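Local coordinates for protein thiosulfate sulfurtransferase TUM1 (Saccharomyces cerevisiae, PDB 3UTN) that transfers sulfur from NFS1 to UBA4 in the pathway that thiolates the wobble uridine of tRNAs, using a rhodanese-type cysteine persulfide, at residues Lys64-Phe78 with Pro157-Tyr169. Residues are numbered along the deposited sequence; the frame is centred on the assembly and turned at random.
Sequences KVDFLTKPRIPNSIF and PLDSSKVAAFSPY. With DMS (dimethyl sulfoxide), chain G.
Val163 lays CG2 over one face of the Arg72 guanidinium, 3.4 Å above its plane, while Asp159 O lies over the opposite face. Arg72 grips Ser161 O end-on, at the guanidinium edge, with NH1 at 2.5 Å and NH2 at 2.8 Å. Along the side of the same group, Arg72 NE and NH2 both donate to Phe67 O, in the guanidinium plane. The weak bond from Arg72 NH1 to Asp159 OD2 is part of a salt bridge. The carboxylate is turned 76° from the guanidinium. A bend at chi3 (60°) folds the arginine back to the carbonyl of Phe67. These bonds hold the flat group in place and tie the end of helix 63-69 to the loop.

The Phe67 ring is sandwiched between Arg72 NE on one face and Phe78 CB on the other. Ala165 O meets its edge, 3.1 Å from Phe67 CE2. Phe166 receives Phe78 CD2 over one ring face and Phe67 CD2 at its edge. The two rings Phe78 and Phe166 meet obliquely, with planes at 41°. Leu68 CG and CD1 and the Lys64 chain from CB to CE pack on the CE1-CZ side of Phe166; Lys64 CE is 3.2 Å from Phe166 CZ.

Backbone bonds cross at three places. Arg72 and Asp159 form a single antiparallel, hydrogen-bonded bridge. Val163 N donates to Leu68 O, and Phe78 N to Phe166 O. One water joins Thr69 O to Ser160 O, and another links Asn75 N to Asp159 OD2.

Residues 157-169, in the loop after helix 148-153, pack along the end of helix 63-69, the connection 70-76 and strand 77-78, an outermost strand of the first rhodanese domain's parallel sheet. Ile77 pairs with the neighbouring strand 47-51. Leu158 reaches helix 148-153, and Pro157 touches helix 32-41.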
loop_
_atom_site.group_PDB
_atom_site.type_symbol
_atom_site.label_atom_id
_atom_site.label_comp_id
_atom_site.label_asym_id
_atom_site.label_seq_id
_atom_site.Cartn_x
_atom_site.Cartn_y
_atom_site.Cartn_z
ATOM N N LYS A 64 -0.014 -15.565 -7.238
ATOM C CA LYS A 64 -0.707 -15.851 -8.477
ATOM C C LYS A 64 -1.476 -17.162 -8.356
ATOM O O LYS A 64 -2.657 -17.215 -8.671
ATOM C CB LYS A 64 0.279 -15.859 -9.647
ATOM C CG LYS A 64 0.682 -14.454 -10.086
ATOM C CD LYS A 64 1.940 -14.413 -10.942
ATOM C CE LYS A 64 1.690 -14.889 -12.362
ATOM N NZ LYS A 64 2.895 -14.816 -13.236
ATOM N N VAL A 65 -0.816 -18.202 -7.852
ATOM C CA VAL A 65 -1.477 -19.481 -7.627
ATOM C C VAL A 65 -2.577 -19.300 -6.596
ATOM O O VAL A 65 -3.671 -19.835 -6.745
ATOM C CB VAL A 65 -0.482 -20.566 -7.178
ATOM C CG1 VAL A 65 -1.201 -21.747 -6.533
ATOM C CG2 VAL A 65 0.328 -21.038 -8.370
ATOM N N ASP A 66 -2.284 -18.521 -5.560
ATOM C CA ASP A 66 -3.274 -18.266 -4.526
ATOM C C ASP A 66 -4.475 -17.556 -5.084
ATOM O O ASP A 66 -5.598 -17.864 -4.725
ATOM C CB ASP A 66 -2.669 -17.497 -3.373
ATOM C CG ASP A 66 -1.827 -18.376 -2.503
ATOM O OD1 ASP A 66 -1.659 -19.559 -2.871
ATOM O OD2 ASP A 66 -1.353 -17.904 -1.458
ATOM N N PHE A 67 -4.245 -16.625 -5.997
ATOM C CA PHE A 67 -5.378 -15.984 -6.609
ATOM C C PHE A 67 -6.198 -17.001 -7.381
ATOM O O PHE A 67 -7.423 -17.031 -7.293
ATOM C CB PHE A 67 -4.956 -14.893 -7.568
ATOM C CG PHE A 67 -6.102 -14.355 -8.344
ATOM C CD1 PHE A 67 -6.964 -13.439 -7.761
ATOM C CD2 PHE A 67 -6.371 -14.817 -9.624
ATOM C CE1 PHE A 67 -8.047 -12.947 -8.462
ATOM C CE2 PHE A 67 -7.461 -14.334 -10.322
ATOM C CZ PHE A 67 -8.293 -13.393 -9.745
ATOM N N LEU A 68 -5.496 -17.820 -8.151
ATOM C CA LEU A 68 -6.131 -18.704 -9.105
ATOM C C LEU A 68 -6.817 -19.857 -8.427
ATOM O O LEU A 68 -7.821 -20.350 -8.913
ATOM C CB LEU A 68 -5.094 -19.243 -10.074
ATOM C CG LEU A 68 -4.465 -18.174 -10.964
ATOM C CD1 LEU A 68 -3.233 -18.756 -11.620
ATOM C CD2 LEU A 68 -5.440 -17.664 -12.008
ATOM N N THR A 69 -6.279 -20.282 -7.297
ATOM C CA THR A 69 -6.664 -21.568 -6.753
ATOM C C THR A 69 -7.205 -21.461 -5.353
ATOM O O THR A 69 -7.750 -22.412 -4.842
ATOM C CB THR A 69 -5.477 -22.546 -6.748
ATOM O OG1 THR A 69 -4.491 -22.074 -5.829
ATOM C CG2 THR A 69 -4.866 -22.633 -8.126
ATOM N N LYS A 70 -7.031 -20.307 -4.725
ATOM C CA LYS A 70 -7.592 -20.097 -3.409
ATOM C C LYS A 70 -8.780 -19.173 -3.521
ATOM O O LYS A 70 -8.852 -18.356 -4.449
ATOM C CB LYS A 70 -6.542 -19.553 -2.446
ATOM C CG LYS A 70 -5.526 -20.605 -2.037
ATOM C CD LYS A 70 -4.515 -20.038 -1.061
ATOM C CE LYS A 70 -3.538 -21.107 -0.598
ATOM N NZ LYS A 70 -2.774 -21.665 -1.744
ATOM N N PRO A 71 -9.732 -19.307 -2.592
ATOM C CA PRO A 71 -10.959 -18.556 -2.757
ATOM C C PRO A 71 -10.678 -17.076 -2.912
ATOM O O PRO A 71 -9.804 -16.515 -2.252
ATOM C CB PRO A 71 -11.718 -18.842 -1.466
ATOM C CG PRO A 71 -11.217 -20.184 -1.043
ATOM C CD PRO A 71 -9.753 -20.123 -1.364
ATOM N N ARG A 72 -11.392 -16.455 -3.829
ATOM C CA ARG A 72 -11.244 -15.041 -4.021
ATOM C C ARG A 72 -12.607 -14.448 -3.801
ATOM O O ARG A 72 -13.605 -15.159 -3.754
ATOM C CB ARG A 72 -10.736 -14.739 -5.434
ATOM C CG ARG A 72 -11.733 -15.029 -6.536
ATOM C CD ARG A 72 -11.025 -15.230 -7.872
ATOM N NE ARG A 72 -10.100 -16.343 -7.769
ATOM C CZ ARG A 72 -10.455 -17.618 -7.862
ATOM N NH1 ARG A 72 -11.719 -17.951 -8.103
ATOM N NH2 ARG A 72 -9.540 -18.558 -7.734
ATOM N N ILE A 73 -12.654 -13.138 -3.660
ATOM C CA ILE A 73 -13.924 -12.470 -3.692
ATOM C C ILE A 73 -14.420 -12.664 -5.117
ATOM O O ILE A 73 -13.647 -12.505 -6.058
ATOM C CB ILE A 73 -13.771 -10.986 -3.373
ATOM C CG1 ILE A 73 -13.084 -10.810 -2.013
ATOM C CG2 ILE A 73 -15.128 -10.314 -3.407
ATOM C CD1 ILE A 73 -13.027 -9.377 -1.535
ATOM N N PRO A 74 -15.693 -13.051 -5.282
ATOM C CA PRO A 74 -16.225 -13.284 -6.614
ATOM C C PRO A 74 -15.841 -12.160 -7.568
ATOM O O PRO A 74 -15.782 -11.004 -7.164
ATOM C CB PRO A 74 -17.731 -13.288 -6.375
ATOM C CG PRO A 74 -17.864 -13.885 -5.015
ATOM C CD PRO A 74 -16.701 -13.323 -4.239
ATOM N N ASN A 75 -15.565 -12.512 -8.819
ATOM C CA ASN A 75 -15.334 -11.536 -9.877
ATOM C C ASN A 75 -14.030 -10.791 -9.701
ATOM O O ASN A 75 -13.811 -9.752 -10.321
ATOM C CB ASN A 75 -16.501 -10.549 -9.955
ATOM C CG ASN A 75 -17.842 -11.242 -9.927
ATOM O OD1 ASN A 75 -18.026 -12.276 -10.562
ATOM N ND2 ASN A 75 -18.781 -10.686 -9.175
ATOM N N SER A 76 -13.170 -11.331 -8.847
ATOM C CA SER A 76 -11.878 -10.728 -8.584
ATOM C C SER A 76 -11.012 -10.734 -9.815
ATOM O O SER A 76 -11.070 -11.651 -10.617
ATOM C CB SER A 76 -11.130 -11.479 -7.497
ATOM O OG SER A 76 -11.655 -11.181 -6.223
ATOM N N ILE A 77 -10.210 -9.698 -9.946
ATOM C CA ILE A 77 -9.098 -9.758 -10.837
ATOM C C ILE A 77 -7.929 -9.878 -9.900
ATOM O O ILE A 77 -8.022 -9.578 -8.697
ATOM C CB ILE A 77 -8.946 -8.502 -11.699
ATOM C CG1 ILE A 77 -8.771 -7.265 -10.813
ATOM C CG2 ILE A 77 -10.129 -8.382 -12.640
ATOM C CD1 ILE A 77 -8.454 -6.009 -11.576
ATOM N N PHE A 78 -6.829 -10.344 -10.443
ATOM C CA PHE A 78 -5.624 -10.356 -9.699
ATOM C C PHE A 78 -4.836 -9.145 -10.134
ATOM O O PHE A 78 -4.653 -8.910 -11.321
ATOM C CB PHE A 78 -4.847 -11.621 -9.982
ATOM C CG PHE A 78 -3.507 -11.636 -9.354
ATOM C CD1 PHE A 78 -3.377 -11.746 -7.973
ATOM C CD2 PHE A 78 -2.367 -11.520 -10.135
ATOM C CE1 PHE A 78 -2.131 -11.750 -7.384
ATOM C CE2 PHE A 78 -1.117 -11.531 -9.547
ATOM C CZ PHE A 78 -1.001 -11.643 -8.173
ATOM N N PRO A 157 -18.848 -13.783 0.809
ATOM C CA PRO A 157 -18.926 -14.589 -0.399
ATOM C C PRO A 157 -17.571 -14.791 -1.011
ATOM O O PRO A 157 -16.854 -13.835 -1.301
ATOM C CB PRO A 157 -19.801 -13.752 -1.327
ATOM C CG PRO A 157 -20.660 -12.985 -0.398
ATOM C CD PRO A 157 -19.765 -12.634 0.744
ATOM N N LEU A 158 -17.224 -16.050 -1.184
ATOM C CA LEU A 158 -15.992 -16.394 -1.820
ATOM C C LEU A 158 -16.307 -17.119 -3.087
ATOM O O LEU A 158 -17.215 -17.948 -3.146
ATOM C CB LEU A 158 -15.137 -17.269 -0.916
ATOM C CG LEU A 158 -14.500 -16.512 0.241
ATOM C CD1 LEU A 158 -13.792 -17.490 1.158
ATOM C CD2 LEU A 158 -13.541 -15.462 -0.294
ATOM N N ASP A 159 -15.569 -16.753 -4.115
ATOM C CA ASP A 159 -15.473 -17.560 -5.286
ATOM C C ASP A 159 -14.323 -18.505 -4.970
ATOM O O ASP A 159 -13.151 -18.117 -5.013
ATOM C CB ASP A 159 -15.167 -16.687 -6.496
ATOM C CG ASP A 159 -14.800 -17.491 -7.704
ATOM O OD1 ASP A 159 -15.044 -18.708 -7.681
ATOM O OD2 ASP A 159 -14.260 -16.911 -8.671
ATOM N N SER A 160 -14.670 -19.735 -4.610
ATOM C CA SER A 160 -13.672 -20.739 -4.272
ATOM C C SER A 160 -13.304 -21.534 -5.511
ATOM O O SER A 160 -12.580 -22.518 -5.432
ATOM C CB SER A 160 -14.188 -21.668 -3.181
ATOM O OG SER A 160 -14.414 -20.944 -1.986
ATOM N N SER A 161 -13.813 -21.103 -6.657
ATOM C CA SER A 161 -13.515 -21.784 -7.897
ATOM C C SER A 161 -12.060 -21.541 -8.233
ATOM O O SER A 161 -11.511 -20.462 -7.982
ATOM C CB SER A 161 -14.393 -21.275 -9.036
ATOM O OG SER A 161 -13.930 -20.014 -9.474
ATOM N N LYS A 162 -11.429 -22.557 -8.786
ATOM C CA LYS A 162 -10.103 -22.390 -9.286
ATOM C C LYS A 162 -10.274 -21.764 -10.648
ATOM O O LYS A 162 -11.186 -22.108 -11.393
ATOM C CB LYS A 162 -9.374 -23.723 -9.315
ATOM C CG LYS A 162 -9.485 -24.412 -7.969
ATOM C CD LYS A 162 -8.171 -24.988 -7.508
ATOM C CE LYS A 162 -8.212 -25.335 -6.033
ATOM N NZ LYS A 162 -9.503 -25.963 -5.656
ATOM N N VAL A 163 -9.451 -20.774 -10.935
ATOM C CA VAL A 163 -9.539 -20.107 -12.213
ATOM C C VAL A 163 -8.183 -20.201 -12.869
ATOM O O VAL A 163 -7.195 -20.542 -12.225
ATOM C CB VAL A 163 -10.012 -18.639 -12.086
ATOM C CG1 VAL A 163 -11.471 -18.584 -11.655
ATOM C CG2 VAL A 163 -9.123 -17.845 -11.138
ATOM N N ALA A 164 -8.152 -19.927 -14.160
ATOM C CA ALA A 164 -6.924 -20.005 -14.921
ATOM C C ALA A 164 -6.722 -18.657 -15.587
ATOM O O ALA A 164 -6.133 -18.549 -16.661
ATOM C CB ALA A 164 -7.015 -21.121 -15.948
ATOM N N ALA A 165 -7.232 -17.622 -14.932
ATOM C CA ALA A 165 -7.123 -16.267 -15.433
ATOM C C ALA A 165 -7.017 -15.328 -14.249
ATOM O O ALA A 165 -7.637 -15.552 -13.210
ATOM C CB ALA A 165 -8.323 -15.916 -16.297
ATOM N N PHE A 166 -6.212 -14.287 -14.412
ATOM C CA PHE A 166 -6.055 -13.274 -13.382
ATOM C C PHE A 166 -7.165 -12.275 -13.458
ATOM O O PHE A 166 -7.235 -11.340 -12.667
ATOM C CB PHE A 166 -4.712 -12.593 -13.517
ATOM C CG PHE A 166 -3.582 -13.497 -13.216
ATOM C CD1 PHE A 166 -3.580 -14.237 -12.044
ATOM C CD2 PHE A 166 -2.538 -13.636 -14.105
ATOM C CE1 PHE A 166 -2.541 -15.090 -11.760
ATOM C CE2 PHE A 166 -1.495 -14.490 -13.825
ATOM C CZ PHE A 166 -1.501 -15.218 -12.650
ATOM N N SER A 167 -8.035 -12.487 -14.432
ATOM C CA SER A 167 -9.220 -11.693 -14.580
ATOM C C SER A 167 -10.233 -12.508 -15.343
ATOM O O SER A 167 -9.890 -13.152 -16.322
ATOM C CB SER A 167 -8.925 -10.423 -15.351
ATOM O OG SER A 167 -10.142 -9.760 -15.633
ATOM N N PRO A 168 -11.489 -12.473 -14.895
ATOM C CA PRO A 168 -12.579 -13.112 -15.620
ATOM C C PRO A 168 -13.144 -12.182 -16.684
ATOM O O PRO A 168 -14.059 -12.557 -17.411
ATOM C CB PRO A 168 -13.617 -13.330 -14.528
ATOM C CG PRO A 168 -13.413 -12.168 -13.610
ATOM C CD PRO A 168 -11.936 -11.905 -13.610
ATOM N N TYR A 169 -12.594 -10.978 -16.772
ATOM C CA TYR A 169 -13.149 -9.959 -17.635
ATOM C C TYR A 169 -12.405 -9.928 -18.942
ATOM O O TYR A 169 -11.200 -10.158 -18.964
ATOM C CB TYR A 169 -13.085 -8.595 -16.953
ATOM C CG TYR A 169 -13.735 -8.615 -15.601
ATOM C CD1 TYR A 169 -15.117 -8.726 -15.473
ATOM C CD2 TYR A 169 -12.971 -8.555 -14.450
ATOM C CE1 TYR A 169 -15.717 -8.764 -14.228
ATOM C CE2 TYR A 169 -13.562 -8.596 -13.201
ATOM C CZ TYR A 169 -14.929 -8.697 -13.099
ATOM O OH TYR A 169 -15.505 -8.729 -11.859
HETATM S S DMS G . 5.741 -15.620 -10.651
HETATM O O DMS G . 5.483 -16.046 -12.055
HETATM C C1 DMS G . 6.916 -16.636 -9.937
HETATM C C2 DMS G . 6.582 -14.119 -10.641
HETATM O O HOH W 1 -10.136 -23.001 -4.421
HETATM O O HOH W 2 -15.692 -14.928 -9.442
#